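MerB2 (Bacillus megaterium, PDB 5C17) probably acts as an organomercurial lyase, cleaving carbon-mercury bonds, and holds a mercury(II) ion together with a dithiol in its active site. Local coordinates at residues Thr5-Lys17 with Thr151-Gly163. Numbering follows the deposited sequence.
Sequences TELKKFYELLLAK and TVPFDSEAPWAGG. With DTV ((2S,3S)-1,4-dimercaptobutane-2,3-diol), chain D.
Phe10 and Phe154 meet in a T-shaped pair: the edge of Phe154 points at the face of Phe10, with planes at 66°. Phe154 CB adds a CH-pi contact, 4.1 Å from the Phe10 ring centroid. With its CG anti to the backbone N (chi1 159°), Phe10 reaches across from helix 5-17, and its CZ comes 3.8 Å from DTV C1. Phe154 lays a face against the same carbon, as a flat ring can against CH groups, while Trp160 turns one indole face to the diol, CZ3 3.4 Å from DTV O3. Leu14 CD2 packs 3.7 Å from Trp160 CZ2 at the indole edge, where Tyr11 also touches. With the indole cut back to an alanine here, Leu14 and Tyr11 would probably lose the edge they pack on and a gap would open beside the diol. Small Ser156 fits against Leu13 and the Lys17 chain, its OG 3.5 Å from Leu13 CD2. Farther out, a water links Glu6 OE2 to Phe154 N, and long, flexible Lys17 reaches Glu157 OE2 in a salt bridge (NZ 2.8 Å away); Arg65 shares that oxygen. An Asx turn, Glu157 N to Asp155 OD1, shapes the loop. Aromatic faces thus meet the ligand near the mercury of Cys102 and Cys165, while charges join helix to loop away from it.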
loop_
_atom_site.group_PDB
_atom_site.type_symbol
_atom_site.label_atom_id
_atom_site.label_comp_id
_atom_site.label_asym_id
_atom_site.label_seq_id
_atom_site.Cartn_x
_atom_site.Cartn_y
_atom_site.Cartn_z
ATOM N N THR A 5 12.824 8.722 9.915
ATOM C CA THR A 5 12.615 10.167 9.842
ATOM C C THR A 5 12.124 10.525 8.453
ATOM O O THR A 5 11.193 11.312 8.279
ATOM C CB THR A 5 13.926 10.937 10.146
ATOM O OG1 THR A 5 14.278 10.739 11.521
ATOM C CG2 THR A 5 13.777 12.434 9.874
ATOM N N GLU A 6 12.734 9.906 7.458
ATOM C CA GLU A 6 12.393 10.176 6.084
ATOM C C GLU A 6 10.912 9.862 5.809
ATOM O O GLU A 6 10.228 10.658 5.160
ATOM C CB GLU A 6 13.329 9.391 5.171
ATOM C CG GLU A 6 13.076 9.605 3.700
ATOM C CD GLU A 6 14.075 8.873 2.829
ATOM O OE1 GLU A 6 15.176 8.561 3.322
ATOM O OE2 GLU A 6 13.755 8.607 1.648
ATOM N N LEU A 7 10.408 8.721 6.291
ATOM C CA LEU A 7 9.011 8.347 6.045
ATOM C C LEU A 7 8.028 9.312 6.705
ATOM O O LEU A 7 7.039 9.716 6.102
ATOM C CB LEU A 7 8.747 6.922 6.533
ATOM C CG LEU A 7 7.362 6.371 6.228
ATOM C CD1 LEU A 7 7.079 6.385 4.712
ATOM C CD2 LEU A 7 7.247 4.981 6.802
ATOM N N LYS A 8 8.291 9.663 7.953
ATOM C CA LYS A 8 7.459 10.639 8.655
ATOM C C LYS A 8 7.427 11.946 7.882
ATOM O O LYS A 8 6.359 12.554 7.698
ATOM C CB LYS A 8 8.008 10.896 10.063
ATOM C CG LYS A 8 8.197 9.650 10.880
ATOM C CD LYS A 8 8.701 9.953 12.275
ATOM C CE LYS A 8 8.631 8.713 13.148
ATOM N NZ LYS A 8 8.921 9.038 14.558
ATOM N N LYS A 9 8.593 12.392 7.420
ATOM C CA LYS A 9 8.682 13.657 6.702
ATOM C C LYS A 9 7.997 13.585 5.337
ATOM O O LYS A 9 7.410 14.564 4.883
ATOM C CB LYS A 9 10.140 14.114 6.548
ATOM C CG LYS A 9 10.855 14.398 7.865
ATOM C CD LYS A 9 10.198 15.488 8.674
ATOM C CE LYS A 9 10.969 15.709 9.975
ATOM N NZ LYS A 9 10.484 16.884 10.746
ATOM N N PHE A 10 8.070 12.422 4.689
ATOM C CA PHE A 10 7.329 12.183 3.450
ATOM C C PHE A 10 5.842 12.411 3.653
ATOM O O PHE A 10 5.199 13.110 2.871
ATOM C CB PHE A 10 7.622 10.763 2.930
ATOM C CG PHE A 10 6.578 10.212 1.973
ATOM C CD1 PHE A 10 6.605 10.520 0.612
ATOM C CD2 PHE A 10 5.602 9.338 2.428
ATOM C CE1 PHE A 10 5.644 9.990 -0.248
ATOM C CE2 PHE A 10 4.644 8.813 1.565
ATOM C CZ PHE A 10 4.678 9.131 0.237
ATOM N N TYR A 11 5.278 11.833 4.709
ATOM C CA TYR A 11 3.853 11.979 4.929
ATOM C C TYR A 11 3.482 13.393 5.335
ATOM O O TYR A 11 2.405 13.869 4.965
ATOM C CB TYR A 11 3.384 11.007 5.995
ATOM C CG TYR A 11 3.138 9.606 5.523
ATOM C CD1 TYR A 11 2.123 9.322 4.625
ATOM C CD2 TYR A 11 3.879 8.558 6.016
ATOM C CE1 TYR A 11 1.866 8.037 4.214
ATOM C CE2 TYR A 11 3.632 7.256 5.621
ATOM C CZ TYR A 11 2.629 6.997 4.718
ATOM O OH TYR A 11 2.379 5.700 4.339
ATOM N N GLU A 12 4.336 14.071 6.097
ATOM C CA GLU A 12 4.037 15.450 6.461
ATOM C C GLU A 12 4.015 16.345 5.221
ATOM O O GLU A 12 3.153 17.224 5.097
ATOM C CB GLU A 12 5.028 15.975 7.491
ATOM C CG GLU A 12 4.822 15.363 8.865
ATOM C CD GLU A 12 5.760 15.923 9.901
ATOM O OE1 GLU A 12 5.597 15.542 11.084
ATOM O OE2 GLU A 12 6.647 16.743 9.546
ATOM N N LEU A 13 4.967 16.132 4.311
ATOM C CA LEU A 13 5.008 16.906 3.072
ATOM C C LEU A 13 3.772 16.606 2.213
ATOM O O LEU A 13 3.127 17.503 1.669
ATOM C CB LEU A 13 6.289 16.617 2.289
ATOM C CG LEU A 13 6.427 17.307 0.930
ATOM C CD1 LEU A 13 6.320 18.817 1.041
ATOM C CD2 LEU A 13 7.754 16.907 0.298
ATOM N N LEU A 14 3.415 15.338 2.113
ATOM C CA LEU A 14 2.228 14.955 1.353
ATOM C C LEU A 14 0.953 15.589 1.943
ATOM O O LEU A 14 0.120 16.110 1.205
ATOM C CB LEU A 14 2.104 13.429 1.311
ATOM C CG LEU A 14 0.966 12.851 0.483
ATOM C CD1 LEU A 14 0.983 13.317 -0.951
ATOM C CD2 LEU A 14 1.061 11.345 0.559
ATOM N N LEU A 15 0.783 15.542 3.262
ATOM C CA LEU A 15 -0.387 16.176 3.872
ATOM C C LEU A 15 -0.443 17.673 3.567
ATOM O O LEU A 15 -1.524 18.228 3.334
ATOM C CB LEU A 15 -0.381 15.962 5.384
ATOM C CG LEU A 15 -0.825 14.589 5.866
ATOM C CD1 LEU A 15 -0.481 14.366 7.329
ATOM C CD2 LEU A 15 -2.328 14.410 5.643
ATOM N N ALA A 16 0.715 18.329 3.563
ATOM C CA ALA A 16 0.781 19.748 3.248
ATOM C C ALA A 16 0.305 20.022 1.815
ATOM O O ALA A 16 -0.290 21.071 1.539
ATOM C CB ALA A 16 2.203 20.260 3.439
ATOM N N LYS A 17 0.582 19.083 0.911
ATOM C CA LYS A 17 0.245 19.226 -0.512
ATOM C C LYS A 17 -1.211 18.905 -0.839
ATOM O O LYS A 17 -1.748 19.385 -1.833
ATOM C CB LYS A 17 1.133 18.298 -1.356
ATOM C CG LYS A 17 2.573 18.704 -1.436
ATOM C CD LYS A 17 3.436 17.571 -2.023
ATOM C CE LYS A 17 4.808 18.072 -2.387
ATOM N NZ LYS A 17 4.773 18.893 -3.621
ATOM N N THR A 151 13.080 -1.493 -1.998
ATOM C CA THR A 151 12.351 -0.240 -1.962
ATOM C C THR A 151 13.131 0.846 -2.695
ATOM O O THR A 151 14.330 0.706 -2.951
ATOM C CB THR A 151 12.047 0.186 -0.517
ATOM O OG1 THR A 151 11.138 1.287 -0.537
ATOM C CG2 THR A 151 13.298 0.571 0.225
ATOM N N VAL A 152 12.426 1.912 -3.055
ATOM C CA VAL A 152 13.021 3.046 -3.738
ATOM C C VAL A 152 12.736 4.305 -2.941
ATOM O O VAL A 152 11.847 4.320 -2.090
ATOM C CB VAL A 152 12.486 3.199 -5.185
ATOM C CG1 VAL A 152 12.861 1.985 -6.009
ATOM C CG2 VAL A 152 10.972 3.432 -5.221
ATOM N N PRO A 153 13.470 5.389 -3.223
ATOM C CA PRO A 153 13.233 6.625 -2.472
ATOM C C PRO A 153 11.794 7.109 -2.629
ATOM O O PRO A 153 11.251 7.112 -3.728
ATOM C CB PRO A 153 14.223 7.605 -3.104
ATOM C CG PRO A 153 15.311 6.744 -3.627
ATOM C CD PRO A 153 14.630 5.510 -4.120
ATOM N N PHE A 154 11.158 7.508 -1.537
ATOM C CA PHE A 154 9.810 7.975 -1.637
ATOM C C PHE A 154 9.892 9.458 -2.091
ATOM O O PHE A 154 10.809 10.173 -1.841
ATOM C CB PHE A 154 8.910 7.725 -0.363
ATOM C CG PHE A 154 8.595 6.245 -0.047
ATOM C CD1 PHE A 154 9.085 5.195 -0.804
ATOM C CD2 PHE A 154 7.744 5.941 0.987
ATOM C CE1 PHE A 154 8.782 3.889 -0.498
ATOM C CE2 PHE A 154 7.430 4.632 1.290
ATOM C CZ PHE A 154 7.963 3.611 0.543
ATOM N N ASP A 155 8.837 9.832 -2.744
ATOM C CA ASP A 155 8.687 10.954 -3.715
ATOM C C ASP A 155 7.246 11.481 -3.438
ATOM O O ASP A 155 6.331 10.804 -3.657
ATOM C CB ASP A 155 8.901 10.347 -5.148
ATOM C CG ASP A 155 8.802 11.329 -6.325
ATOM O OD1 ASP A 155 8.013 12.255 -6.348
ATOM O OD2 ASP A 155 9.463 11.071 -7.336
ATOM N N SER A 156 7.114 12.635 -2.899
ATOM C CA SER A 156 5.804 13.252 -2.631
ATOM C C SER A 156 4.993 13.639 -3.859
ATOM O O SER A 156 3.841 13.913 -3.719
ATOM C CB SER A 156 5.966 14.493 -1.852
ATOM O OG SER A 156 6.559 15.451 -2.608
ATOM N N GLU A 157 5.587 13.590 -5.040
ATOM C CA GLU A 157 4.824 13.887 -6.240
ATOM C C GLU A 157 4.621 12.668 -7.119
ATOM O O GLU A 157 3.889 12.728 -8.086
ATOM C CB GLU A 157 5.498 15.013 -7.022
ATOM C CG GLU A 157 5.274 16.369 -6.407
ATOM C CD GLU A 157 3.811 16.802 -6.421
ATOM O OE1 GLU A 157 3.131 16.663 -7.461
ATOM O OE2 GLU A 157 3.332 17.293 -5.378
ATOM N N ALA A 158 5.245 11.552 -6.755
ATOM C CA ALA A 158 5.153 10.346 -7.549
ATOM C C ALA A 158 3.803 9.697 -7.322
ATOM O O ALA A 158 3.343 9.645 -6.192
ATOM C CB ALA A 158 6.262 9.383 -7.163
ATOM N N PRO A 159 3.172 9.213 -8.398
ATOM C CA PRO A 159 1.947 8.451 -8.181
ATOM C C PRO A 159 2.238 7.123 -7.486
ATOM O O PRO A 159 3.338 6.570 -7.638
ATOM C CB PRO A 159 1.410 8.227 -9.598
ATOM C CG PRO A 159 2.597 8.344 -10.487
ATOM C CD PRO A 159 3.520 9.317 -9.829
ATOM N N TRP A 160 1.271 6.613 -6.735
ATOM C CA TRP A 160 1.482 5.412 -5.934
ATOM C C TRP A 160 1.195 4.127 -6.745
ATOM O O TRP A 160 2.122 3.446 -7.178
ATOM C CB TRP A 160 0.615 5.417 -4.667
ATOM C CG TRP A 160 0.910 6.451 -3.580
ATOM C CD1 TRP A 160 1.439 7.704 -3.732
ATOM C CD2 TRP A 160 0.632 6.302 -2.170
ATOM N NE1 TRP A 160 1.547 8.326 -2.496
ATOM C CE2 TRP A 160 1.051 7.487 -1.529
ATOM C CE3 TRP A 160 0.071 5.269 -1.391
ATOM C CZ2 TRP A 160 0.920 7.674 -0.146
ATOM C CZ3 TRP A 160 -0.032 5.456 -0.016
ATOM C CH2 TRP A 160 0.388 6.649 0.587
ATOM N N ALA A 161 -0.078 3.792 -6.971
ATOM C CA ALA A 161 -0.426 2.439 -7.422
ATOM C C ALA A 161 0.269 2.035 -8.720
ATOM O O ALA A 161 0.738 0.909 -8.850
ATOM C CB ALA A 161 -1.935 2.310 -7.588
ATOM N N GLY A 162 0.328 2.956 -9.677
ATOM C CA GLY A 162 0.921 2.677 -10.975
ATOM C C GLY A 162 2.268 3.344 -11.185
ATOM O O GLY A 162 2.770 3.430 -12.316
ATOM N N GLY A 163 2.859 3.810 -10.090
ATOM C CA GLY A 163 4.131 4.512 -10.115
ATOM C C GLY A 163 5.105 3.851 -9.158
ATOM O O GLY A 163 5.696 2.823 -9.471
HETATM S S1 DTV D . 5.659 7.418 -2.988
HETATM C C1 DTV D . 5.318 6.078 -1.848
HETATM C C2 DTV D . 4.061 5.297 -2.193
HETATM O O2 DTV D . 4.239 4.618 -3.405
HETATM C C3 DTV D . 3.666 4.266 -1.131
HETATM O O3 DTV D . 3.363 4.938 0.076
HETATM C C4 DTV D . 4.743 3.227 -0.864
HETATM S S4 DTV D . 4.085 1.737 -0.125
HETATM O O HOH W 1 11.884 6.707 1.145
#